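PDB 1JNI: diheme cytochrome C NAPB from Haemophilus influenzae, which probably passes electrons to the catalytic subunit of the periplasmic nitrate reductase through two stacked c-type hemes. Local coordinates for residues Glu64-Arg67 against Thr72-Ser75; Val41-Ala46 against Asn59-Glu64. One frame throughout, in Å; residues are numbered along the deposited sequence. Where two conformers were deposited one is given.

Contact 1 (Glu64-Arg67 against Thr72-Ser75). With HEC (heme c), chain B.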
ATOM      1  N   GLU A  64       0.979   2.531 -10.848  1.00 17.06           N
ATOM      2  CA  GLU A  64       0.676   3.552 -11.851  1.00 18.11           C
ATOM      3  C   GLU A  64       0.701   4.966 -11.360  1.00 16.63           C
ATOM      4  O   GLU A  64       0.800   5.849 -12.215  1.00 17.82           O
ATOM      5  CB  GLU A  64      -0.669   3.279 -12.522  1.00 20.75           C
ATOM      6  CG  GLU A  64      -1.913   3.180 -11.740  1.00 24.24           C
ATOM      7  CD  GLU A  64      -2.222   1.784 -11.178  1.00 25.14           C
ATOM      8  OE1 GLU A  64      -3.479   1.557 -11.143  1.00 22.81           O
ATOM      9  OE2 GLU A  64      -1.301   1.008 -10.787  1.00 21.60           O
ATOM     10  N   ASN A  65       0.679   5.262 -10.064  1.00 17.58           N
ATOM     11  CA  ASN A  65       0.624   6.610  -9.516  1.00 16.35           C
ATOM     12  C   ASN A  65       1.915   7.009  -8.773  1.00 16.11           C
ATOM     13  O   ASN A  65       2.031   8.176  -8.410  1.00 18.74           O
ATOM     14  CB  ASN A  65      -0.530   6.835  -8.551  1.00 17.31           C
ATOM     15  CG  ASN A  65      -1.872   6.861  -9.255  1.00 21.19           C
ATOM     16  OD1 ASN A  65      -2.330   7.872  -9.758  1.00 31.11           O
ATOM     17  ND2 ASN A  65      -2.490   5.691  -9.115  1.00 34.07           N
ATOM     18  N   SER A  66       2.842   6.076  -8.526  1.00 15.77           N
ATOM     19  CA  SER A  66       3.982   6.366  -7.681  1.00 15.73           C
ATOM     20  C   SER A  66       4.858   7.486  -8.242  1.00 17.37           C
ATOM     21  O   SER A  66       5.359   8.348  -7.498  1.00 19.28           O
ATOM     22  CB  SER A  66       4.777   5.099  -7.500  0.71 17.32           C
ATOM     23  OG  SER A  66       5.354   4.485  -8.601  0.71 16.37           O
ATOM     24  N   ARG A  67       5.109   7.498  -9.541  1.00 19.15           N
ATOM     25  CA  ARG A  67       6.032   8.520 -10.060  1.00 21.98           C
ATOM     26  C   ARG A  67       5.469   9.924  -9.928  1.00 25.87           C
ATOM     27  O   ARG A  67       6.079  10.942  -9.593  1.00 26.90           O
ATOM     28  CB  ARG A  67       6.445   8.194 -11.521  1.00 26.16           C
ATOM     29  N   THR A  72       6.544   6.072  -2.603  1.00 16.00           N
ATOM     30  CA  THR A  72       7.236   4.829  -2.957  1.00 16.48           C
ATOM     31  C   THR A  72       6.236   3.777  -3.370  1.00 14.85           C
ATOM     32  O   THR A  72       5.223   3.576  -2.668  1.00 15.04           O
ATOM     33  CB  THR A  72       8.076   4.331  -1.772  1.00 19.08           C
ATOM     34  OG1 THR A  72       9.096   5.319  -1.559  1.00 30.90           O
ATOM     35  CG2 THR A  72       8.757   3.013  -2.017  1.00 24.49           C
ATOM     36  N   ARG A  73       6.532   3.131  -4.490  1.00 17.30           N
ATOM     37  CA  ARG A  73       5.634   2.111  -4.967  1.00 18.70           C
ATOM     38  C   ARG A  73       5.572   0.903  -4.044  1.00 15.23           C
ATOM     39  O   ARG A  73       6.645   0.506  -3.546  1.00 17.38           O
ATOM     40  CB  ARG A  73       6.170   1.698  -6.348  1.00 23.68           C
ATOM     41  CG  ARG A  73       5.430   0.731  -7.165  1.00 26.80           C
ATOM     42  CD  ARG A  73       6.115   0.534  -8.507  1.00 33.72           C
ATOM     43  NE  ARG A  73       6.102   1.739  -9.331  1.00 31.13           N
ATOM     44  CZ  ARG A  73       6.455   1.819 -10.607  1.00 29.33           C
ATOM     45  NH1 ARG A  73       6.848   0.711 -11.215  1.00 38.96           N
ATOM     46  NH2 ARG A  73       6.414   2.970 -11.258  1.00 35.23           N
ATOM     47  N   ILE A  74       4.394   0.301  -3.866  1.00 16.16           N
ATOM     48  CA  ILE A  74       4.384  -0.992  -3.180  1.00 16.26           C
ATOM     49  C   ILE A  74       5.148  -1.989  -4.053  1.00 18.07           C
ATOM     50  O   ILE A  74       4.948  -2.094  -5.255  1.00 18.56           O
ATOM     51  CB  ILE A  74       2.969  -1.498  -2.809  1.00 19.29           C
ATOM     52  CG1 ILE A  74       1.995  -1.467  -3.982  1.00 22.12           C
ATOM     53  CG2 ILE A  74       2.403  -0.752  -1.581  1.00 22.44           C
ATOM     54  CD1 ILE A  74       0.772  -2.369  -3.782  1.00 23.76           C
ATOM     55  N   SER A  75       6.059  -2.717  -3.430  1.00 18.60           N
ATOM     56  CA  SER A  75       6.932  -3.684  -4.090  1.00 21.93           C
ATOM     57  C   SER A  75       6.249  -4.994  -4.456  1.00 18.39           C
ATOM     58  O   SER A  75       5.152  -5.258  -3.927  1.00 19.88           O
ATOM     59  CB  SER A  75       8.094  -4.027  -3.142  0.76 26.78           C
ATOM     60  OG  SER A  75       7.647  -4.673  -1.957  0.76 37.00           O
TER
HETATM   61 FE   HEC B 125       3.582  -2.602   3.134  1.00 16.19          FE
HETATM   62  CHA HEC B 125       6.948  -2.158   2.812  1.00 16.75           C
HETATM   63  CHB HEC B 125       2.992   0.334   1.527  1.00 16.32           C
HETATM   64  CHC HEC B 125       0.219  -3.353   2.982  1.00 17.44           C
HETATM   65  CHD HEC B 125       4.094  -5.270   5.197  1.00 17.32           C
HETATM   66  NA  HEC B 125       4.714  -1.179   2.392  1.00 15.21           N
HETATM   67  C1A HEC B 125       6.104  -1.196   2.274  1.00 16.58           C
HETATM   68  C2A HEC B 125       6.601   0.001   1.570  1.00 16.18           C
HETATM   69  C3A HEC B 125       5.472   0.717   1.258  1.00 15.26           C
HETATM   70  C4A HEC B 125       4.333  -0.034   1.774  1.00 15.48           C
HETATM   71  CMA HEC B 125       5.362   2.016   0.460  1.00 16.21           C
HETATM   72  CAA HEC B 125       8.056   0.277   1.143  1.00 19.37           C
HETATM   73  CBA HEC B 125       8.384  -0.235  -0.288  1.00 21.83           C
HETATM   74  CGA HEC B 125       8.195  -1.730  -0.298  1.00 21.23           C
HETATM   75  O1A HEC B 125       9.097  -2.420   0.230  1.00 26.31           O
HETATM   76  O2A HEC B 125       7.155  -2.296  -0.781  1.00 22.86           O
HETATM   77  NB  HEC B 125       1.972  -1.703   2.421  1.00 15.40           N
HETATM   78  C1B HEC B 125       1.905  -0.456   1.844  1.00 14.46           C
HETATM   79  C2B HEC B 125       0.536  -0.143   1.394  1.00 15.45           C
HETATM   80  C3B HEC B 125      -0.230  -1.249   1.689  1.00 15.92           C
HETATM   81  C4B HEC B 125       0.688  -2.203   2.326  1.00 15.60           C
HETATM   82  CMB HEC B 125       0.100   1.197   0.757  1.00 17.09           C
HETATM   83  CAB HEC B 125      -1.587  -1.494   1.335  1.00 17.13           C
HETATM   84  CBB HEC B 125      -1.954  -1.429  -0.114  1.00 16.82           C
HETATM   85  NC  HEC B 125       2.408  -4.009   3.955  1.00 17.36           N
HETATM   86  C1C HEC B 125       1.041  -4.171   3.772  1.00 16.60           C
HETATM   87  C2C HEC B 125       0.526  -5.207   4.649  1.00 16.79           C
HETATM   88  C3C HEC B 125       1.588  -5.707   5.317  1.00 16.98           C
HETATM   89  C4C HEC B 125       2.776  -5.018   4.810  1.00 18.07           C
HETATM   90  CMC HEC B 125      -0.970  -5.548   4.818  1.00 22.34           C
HETATM   91  CAC HEC B 125       1.635  -6.715   6.321  1.00 20.75           C
HETATM   92  CBC HEC B 125       1.247  -8.085   5.918  1.00 22.11           C
HETATM   93  ND  HEC B 125       5.168  -3.521   3.874  1.00 17.76           N
HETATM   94  C1D HEC B 125       5.221  -4.651   4.679  1.00 15.44           C
HETATM   95  C2D HEC B 125       6.584  -5.012   4.943  1.00 18.72           C
HETATM   96  C3D HEC B 125       7.388  -4.137   4.281  1.00 18.27           C
HETATM   97  C4D HEC B 125       6.486  -3.207   3.627  1.00 16.48           C
HETATM   98  CMD HEC B 125       7.073  -6.148   5.842  1.00 19.83           C
HETATM   99  CAD HEC B 125       8.926  -4.259   4.243  1.00 19.24           C
HETATM  100  CBD HEC B 125       9.536  -4.562   2.920  1.00 26.28           C
HETATM  101  CGD HEC B 125       8.765  -5.412   1.936  1.00 23.81           C
HETATM  102  O1D HEC B 125       8.541  -4.916   0.821  1.00 28.34           O
HETATM  103  O2D HEC B 125       8.387  -6.540   2.249  1.00 31.31           O
HETATM  104  O   HOH W   1       4.452   5.424 -11.622  1.00 20.15           O
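Ser66 and Arg73 join the start of the short helix 66-69 to the extended chain that follows it, in the diheme NapB cytochrome c fold. The CA atoms of Ser66 and Arg73 lie 5.3 Å apart, and most of the buried surface is theirs. The arginine meets the serine side-on. Arg73 NE donates to Ser66 OG over 2.9 Å in a fairly straight bond (161°), while Arg73 NH2 reaches the same oxygen at 3.2 Å along a more bent path. The hydroxyl oxygen lies in the guanidinium plane, at the edge formed by NE and NH2, so in this one of two conformers of Ser66 a single oxygen takes both N-H groups. Arg73 leaves its backbone with CG anti to N (chi1 -176°) and stays extended until the bend at chi3 (-65°), which turns the guanidinium alongside the serine. Nearer the backbone, Ser66 CB rests 3.9 Å from Arg73 CB. A water accepts from Arg67 N at the helix start and, weakly, from Arg73 NH2. Further along, Ile74 lays CG2 against meso carbon CHB of the chain B heme, and Ser75 N donates to propionate oxygen O2A of that heme over 2.9 Å.

Contact 2 (Val41-Ala46 against Asn59-Glu64). With HEC (heme c), chain C.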
ATOM      1  N   VAL A  41       4.532   4.910   8.603  1.00 17.53           N
ATOM      2  CA  VAL A  41       3.990   5.902   7.657  1.00 16.90           C
ATOM      3  C   VAL A  41       4.357   7.317   8.119  1.00 17.44           C
ATOM      4  O   VAL A  41       3.974   7.669   9.254  1.00 19.39           O
ATOM      5  CB  VAL A  41       2.475   5.789   7.542  1.00 18.12           C
ATOM      6  CG1 VAL A  41       1.915   6.657   6.399  1.00 18.07           C
ATOM      7  CG2 VAL A  41       2.030   4.322   7.396  1.00 17.83           C
ATOM      8  N   PRO A  42       5.152   8.078   7.351  1.00 18.40           N
ATOM      9  CA  PRO A  42       5.634   9.366   7.838  1.00 18.94           C
ATOM     10  C   PRO A  42       4.641  10.485   7.621  1.00 19.80           C
ATOM     11  O   PRO A  42       4.991  11.662   7.690  1.00 31.39           O
ATOM     12  CB  PRO A  42       6.848   9.631   6.952  1.00 19.09           C
ATOM     13  CG  PRO A  42       6.457   9.009   5.630  1.00 20.96           C
ATOM     14  CD  PRO A  42       5.720   7.733   6.007  1.00 18.16           C
ATOM     15  N   HIS A  43       3.403  10.150   7.393  1.00 20.27           N
ATOM     16  CA  HIS A  43       2.376  11.149   7.176  1.00 19.11           C
ATOM     17  C   HIS A  43       1.091  10.683   7.841  1.00 19.44           C
ATOM     18  O   HIS A  43       1.044   9.550   8.289  1.00 20.88           O
ATOM     19  CB  HIS A  43       2.170  11.399   5.672  1.00 19.91           C
ATOM     20  CG  HIS A  43       1.739  10.193   4.871  1.00 17.84           C
ATOM     21  ND1 HIS A  43       0.491   9.607   4.893  1.00 17.35           N
ATOM     22  CD2 HIS A  43       2.428   9.470   3.958  1.00 16.67           C
ATOM     23  CE1 HIS A  43       0.443   8.574   4.035  1.00 15.84           C
ATOM     24  NE2 HIS A  43       1.621   8.466   3.467  1.00 15.28           N
ATOM     25  N   SER A  44       0.087  11.522   7.914  1.00 21.96           N
ATOM     26  CA  SER A  44      -1.204  11.135   8.511  1.00 25.62           C
ATOM     27  C   SER A  44      -1.988  10.143   7.656  1.00 24.89           C
ATOM     28  O   SER A  44      -1.932  10.226   6.417  1.00 22.94           O
ATOM     29  CB  SER A  44      -2.070  12.377   8.713  1.00 28.57           C
ATOM     30  OG  SER A  44      -3.315  11.941   9.264  1.00 32.90           O
ATOM     31  N   VAL A  45      -2.735   9.242   8.310  1.00 23.21           N
ATOM     32  CA  VAL A  45      -3.560   8.271   7.596  1.00 24.51           C
ATOM     33  C   VAL A  45      -5.058   8.485   7.859  1.00 27.31           C
ATOM     34  O   VAL A  45      -5.932   7.708   7.394  1.00 26.40           O
ATOM     35  CB  VAL A  45      -3.135   6.813   7.903  1.00 22.26           C
ATOM     36  CG1 VAL A  45      -1.723   6.632   7.411  1.00 24.18           C
ATOM     37  CG2 VAL A  45      -3.277   6.390   9.350  1.00 27.24           C
ATOM     38  N   ALA A  46      -5.375   9.557   8.581  1.00 28.45           N
ATOM     39  CA  ALA A  46      -6.726   9.895   9.018  1.00 30.34           C
ATOM     40  C   ALA A  46      -7.760   9.996   7.911  1.00 33.85           C
ATOM     41  O   ALA A  46      -8.955   9.690   8.100  1.00 34.90           O
ATOM     42  CB  ALA A  46      -6.652  11.230   9.771  1.00 30.63           C
ATOM     43  N   ASN A  59      -4.068   5.355  -4.265  1.00 15.14           N
ATOM     44  CA  ASN A  59      -4.155   6.529  -5.140  1.00 15.47           C
ATOM     45  C   ASN A  59      -2.777   7.144  -5.331  1.00 15.43           C
ATOM     46  O   ASN A  59      -2.576   7.887  -6.304  1.00 17.25           O
ATOM     47  CB  ASN A  59      -5.049   7.635  -4.576  1.00 19.29           C
ATOM     48  CG  ASN A  59      -6.499   7.373  -4.391  1.00 21.43           C
ATOM     49  OD1 ASN A  59      -7.033   6.392  -4.922  1.00 32.26           O
ATOM     50  ND2 ASN A  59      -7.144   8.239  -3.594  1.00 32.22           N
ATOM     51  N   CYS A  60      -1.844   6.877  -4.416  1.00 14.19           N
ATOM     52  CA  CYS A  60      -0.465   7.368  -4.498  1.00 13.77           C
ATOM     53  C   CYS A  60       0.550   6.220  -4.614  1.00 13.73           C
ATOM     54  O   CYS A  60       1.505   6.411  -5.381  1.00 15.24           O
ATOM     55  CB  CYS A  60      -0.105   8.278  -3.312  1.00 15.71           C
ATOM     56  SG  CYS A  60      -1.151   9.789  -3.271  1.00 16.50           S
ATOM     57  N   HIS A  61       0.370   5.114  -3.883  1.00 13.68           N
ATOM     58  CA  HIS A  61       1.384   4.076  -3.790  1.00 13.68           C
ATOM     59  C   HIS A  61       1.225   2.983  -4.811  1.00 13.87           C
ATOM     60  O   HIS A  61       2.071   2.091  -4.854  1.00 16.12           O
ATOM     61  CB  HIS A  61       1.348   3.562  -2.365  1.00 14.51           C
ATOM     62  CG  HIS A  61       1.966   4.457  -1.304  1.00 12.74           C
ATOM     63  ND1 HIS A  61       3.311   4.619  -1.055  1.00 13.42           N
ATOM     64  CD2 HIS A  61       1.323   5.208  -0.378  1.00 13.73           C
ATOM     65  CE1 HIS A  61       3.445   5.473  -0.012  1.00 12.39           C
ATOM     66  NE2 HIS A  61       2.257   5.854   0.406  1.00 13.38           N
ATOM     67  N   SER A  62       0.203   3.025  -5.663  1.00 14.31           N
ATOM     68  CA  SER A  62       0.139   2.022  -6.722  1.00 15.88           C
ATOM     69  C   SER A  62       1.264   2.187  -7.723  1.00 14.52           C
ATOM     70  O   SER A  62       1.837   3.296  -7.897  1.00 15.97           O
ATOM     71  CB  SER A  62      -1.176   2.116  -7.486  1.00 16.89           C
ATOM     72  OG  SER A  62      -1.322   3.351  -8.118  1.00 21.65           O
ATOM     73  N   PRO A  63       1.629   1.131  -8.442  1.00 16.15           N
ATOM     74  CA  PRO A  63       2.615   1.241  -9.539  1.00 19.01           C
ATOM     75  C   PRO A  63       2.263   2.351 -10.525  1.00 18.18           C
ATOM     76  O   PRO A  63       3.138   3.060 -10.997  1.00 20.60           O
ATOM     77  CB  PRO A  63       2.555  -0.129 -10.200  1.00 21.40           C
ATOM     78  CG  PRO A  63       2.248  -1.046  -9.066  1.00 20.94           C
ATOM     79  CD  PRO A  63       1.221  -0.274  -8.252  1.00 18.35           C
ATOM     80  N   GLU A  64       0.979   2.531 -10.848  1.00 17.06           N
ATOM     81  CA  GLU A  64       0.676   3.552 -11.851  1.00 18.11           C
ATOM     82  C   GLU A  64       0.701   4.966 -11.360  1.00 16.63           C
ATOM     83  O   GLU A  64       0.800   5.849 -12.215  1.00 17.82           O
ATOM     84  CB  GLU A  64      -0.669   3.279 -12.522  1.00 20.75           C
ATOM     85  CG  GLU A  64      -1.913   3.180 -11.740  1.00 24.24           C
ATOM     86  CD  GLU A  64      -2.222   1.784 -11.178  1.00 25.14           C
ATOM     87  OE1 GLU A  64      -3.479   1.557 -11.143  1.00 22.81           O
ATOM     88  OE2 GLU A  64      -1.301   1.008 -10.787  1.00 21.60           O
TER
HETATM   89 FE   HEC C 126       1.959   7.090   1.954  1.00 14.70          FE
HETATM   90  CHA HEC C 126       5.368   7.350   2.482  1.00 15.73           C
HETATM   91  CHB HEC C 126       1.908   4.159   3.682  1.00 13.96           C
HETATM   92  CHC HEC C 126      -1.442   6.963   1.664  1.00 15.05           C
HETATM   93  CHD HEC C 126       2.075   9.741  -0.185  1.00 16.28           C
HETATM   94  NA  HEC C 126       3.351   5.984   2.898  1.00 14.77           N
HETATM   95  C1A HEC C 126       4.693   6.249   3.012  1.00 14.28           C
HETATM   96  C2A HEC C 126       5.371   5.141   3.680  1.00 14.38           C
HETATM   97  C3A HEC C 126       4.435   4.213   3.978  1.00 14.76           C
HETATM   98  C4A HEC C 126       3.168   4.738   3.515  1.00 13.97           C
HETATM   99  CMA HEC C 126       4.596   2.803   4.558  1.00 15.39           C
HETATM  100  CAA HEC C 126       6.903   5.063   3.877  1.00 15.66           C
HETATM  101  CBA HEC C 126       7.593   4.283   2.710  1.00 21.12           C
HETATM  102  CGA HEC C 126       9.091   4.383   2.871  1.00 28.49           C
HETATM  103  O1A HEC C 126       9.671   3.513   3.498  1.00 45.36           O
HETATM  104  O2A HEC C 126       9.747   5.328   2.343  1.00 40.49           O
HETATM  105  NB  HEC C 126       0.531   5.843   2.609  1.00 13.95           N
HETATM  106  C1B HEC C 126       0.660   4.660   3.321  1.00 13.47           C
HETATM  107  C2B HEC C 126      -0.638   4.107   3.675  1.00 14.11           C
HETATM  108  C3B HEC C 126      -1.573   4.921   3.153  1.00 15.77           C
HETATM  109  C4B HEC C 126      -0.853   5.974   2.445  1.00 14.54           C
HETATM  110  CMB HEC C 126      -0.758   2.751   4.403  1.00 16.55           C
HETATM  111  CAB HEC C 126      -3.013   4.841   3.301  1.00 16.12           C
HETATM  112  CBB HEC C 126      -3.569   4.699   4.692  1.00 18.56           C
HETATM  113  NC  HEC C 126       0.613   8.085   0.915  1.00 13.87           N
HETATM  114  C1C HEC C 126      -0.756   7.881   0.877  1.00 14.10           C
HETATM  115  C2C HEC C 126      -1.403   8.808  -0.033  1.00 14.44           C
HETATM  116  C3C HEC C 126      -0.434   9.600  -0.581  1.00 14.98           C
HETATM  117  C4C HEC C 126       0.826   9.150   0.041  1.00 15.48           C
HETATM  118  CMC HEC C 126      -2.887   8.737  -0.399  1.00 17.03           C
HETATM  119  CAC HEC C 126      -0.584  10.503  -1.660  1.00 16.30           C
HETATM  120  CBC HEC C 126      -1.491  11.677  -1.428  1.00 17.74           C
HETATM  121  ND  HEC C 126       3.399   8.326   1.345  1.00 16.34           N
HETATM  122  C1D HEC C 126       3.270   9.360   0.431  1.00 13.47           C
HETATM  123  C2D HEC C 126       4.548  10.046   0.222  1.00 14.74           C
HETATM  124  C3D HEC C 126       5.444   9.390   1.003  1.00 14.88           C
HETATM  125  C4D HEC C 126       4.731   8.314   1.688  1.00 16.02           C
HETATM  126  CMD HEC C 126       4.764  11.286  -0.695  1.00 16.78           C
HETATM  127  CAD HEC C 126       6.898   9.807   1.272  1.00 20.21           C
HETATM  128  CBD HEC C 126       7.767   9.247   0.133  1.00 22.61           C
HETATM  129  CGD HEC C 126       8.052   7.801   0.543  1.00 31.55           C
HETATM  130  O1D HEC C 126       8.950   7.564   1.426  1.00 32.96           O
HETATM  131  O2D HEC C 126       7.313   7.013  -0.079  1.00 27.52           O
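His43 and His61 point their NE2 atoms at the iron of the chain C heme from its two sides, 4.1 Å apart with the metal between them. His43 NE2 binds the iron at 2.1 Å and His61 NE2 at 2.0 Å, and each nitrogen lies near the plane of the other ring. Their torsions differ. In His43, CG sits between the backbone N and the carbonyl carbon (chi1 60°), whereas in His61 it is anti to the carbonyl carbon (chi1 -75°). Each ring is also held at its far nitrogen. His43 ND1 gives a nearly straight bond of 2.9 Å to Ser44 O, in the ring plane but well above the carbonyl plane, and His61 ND1 donates to the backbone oxygen of Thr72. These bonds restrain imidazole rotation and would be expected to make both ligands somewhat more electron-rich. Val41 CG1 lies over the centre of one His43 face, 3.3 Å above its plane, and also packs on the porphyrin. Cys60 carries SG to heme carbon CAC, a covalent thioether bond of 1.9 Å. Bis-histidine ligation with a cysteine immediately before one ligand, His61, is characteristic of a CXXCH c-type heme site, probably low-spin.

Overall arrangement
The two contacts have centres about 9 Å apart and share Glu64, where the second segment of contact 2 runs into the first of contact 1. Along the chain the order is 41-46, the two-stranded hairpin of 50-51 and 54-55, helix 58-61, helix 66-69 and then 72-75. The last of these turns back onto helix 58-61, with Ile74 N 3.1 Å from His61 O in a probable hydrogen bond, and Thr72 N also hydrogen-bonds propionate oxygen O2D of the chain C heme. Residues 72-75 thus support an iron ligand of the chain C heme while lining the pocket of the chain B heme, linking the two sites, consistent with electron transfer between stacked hemes.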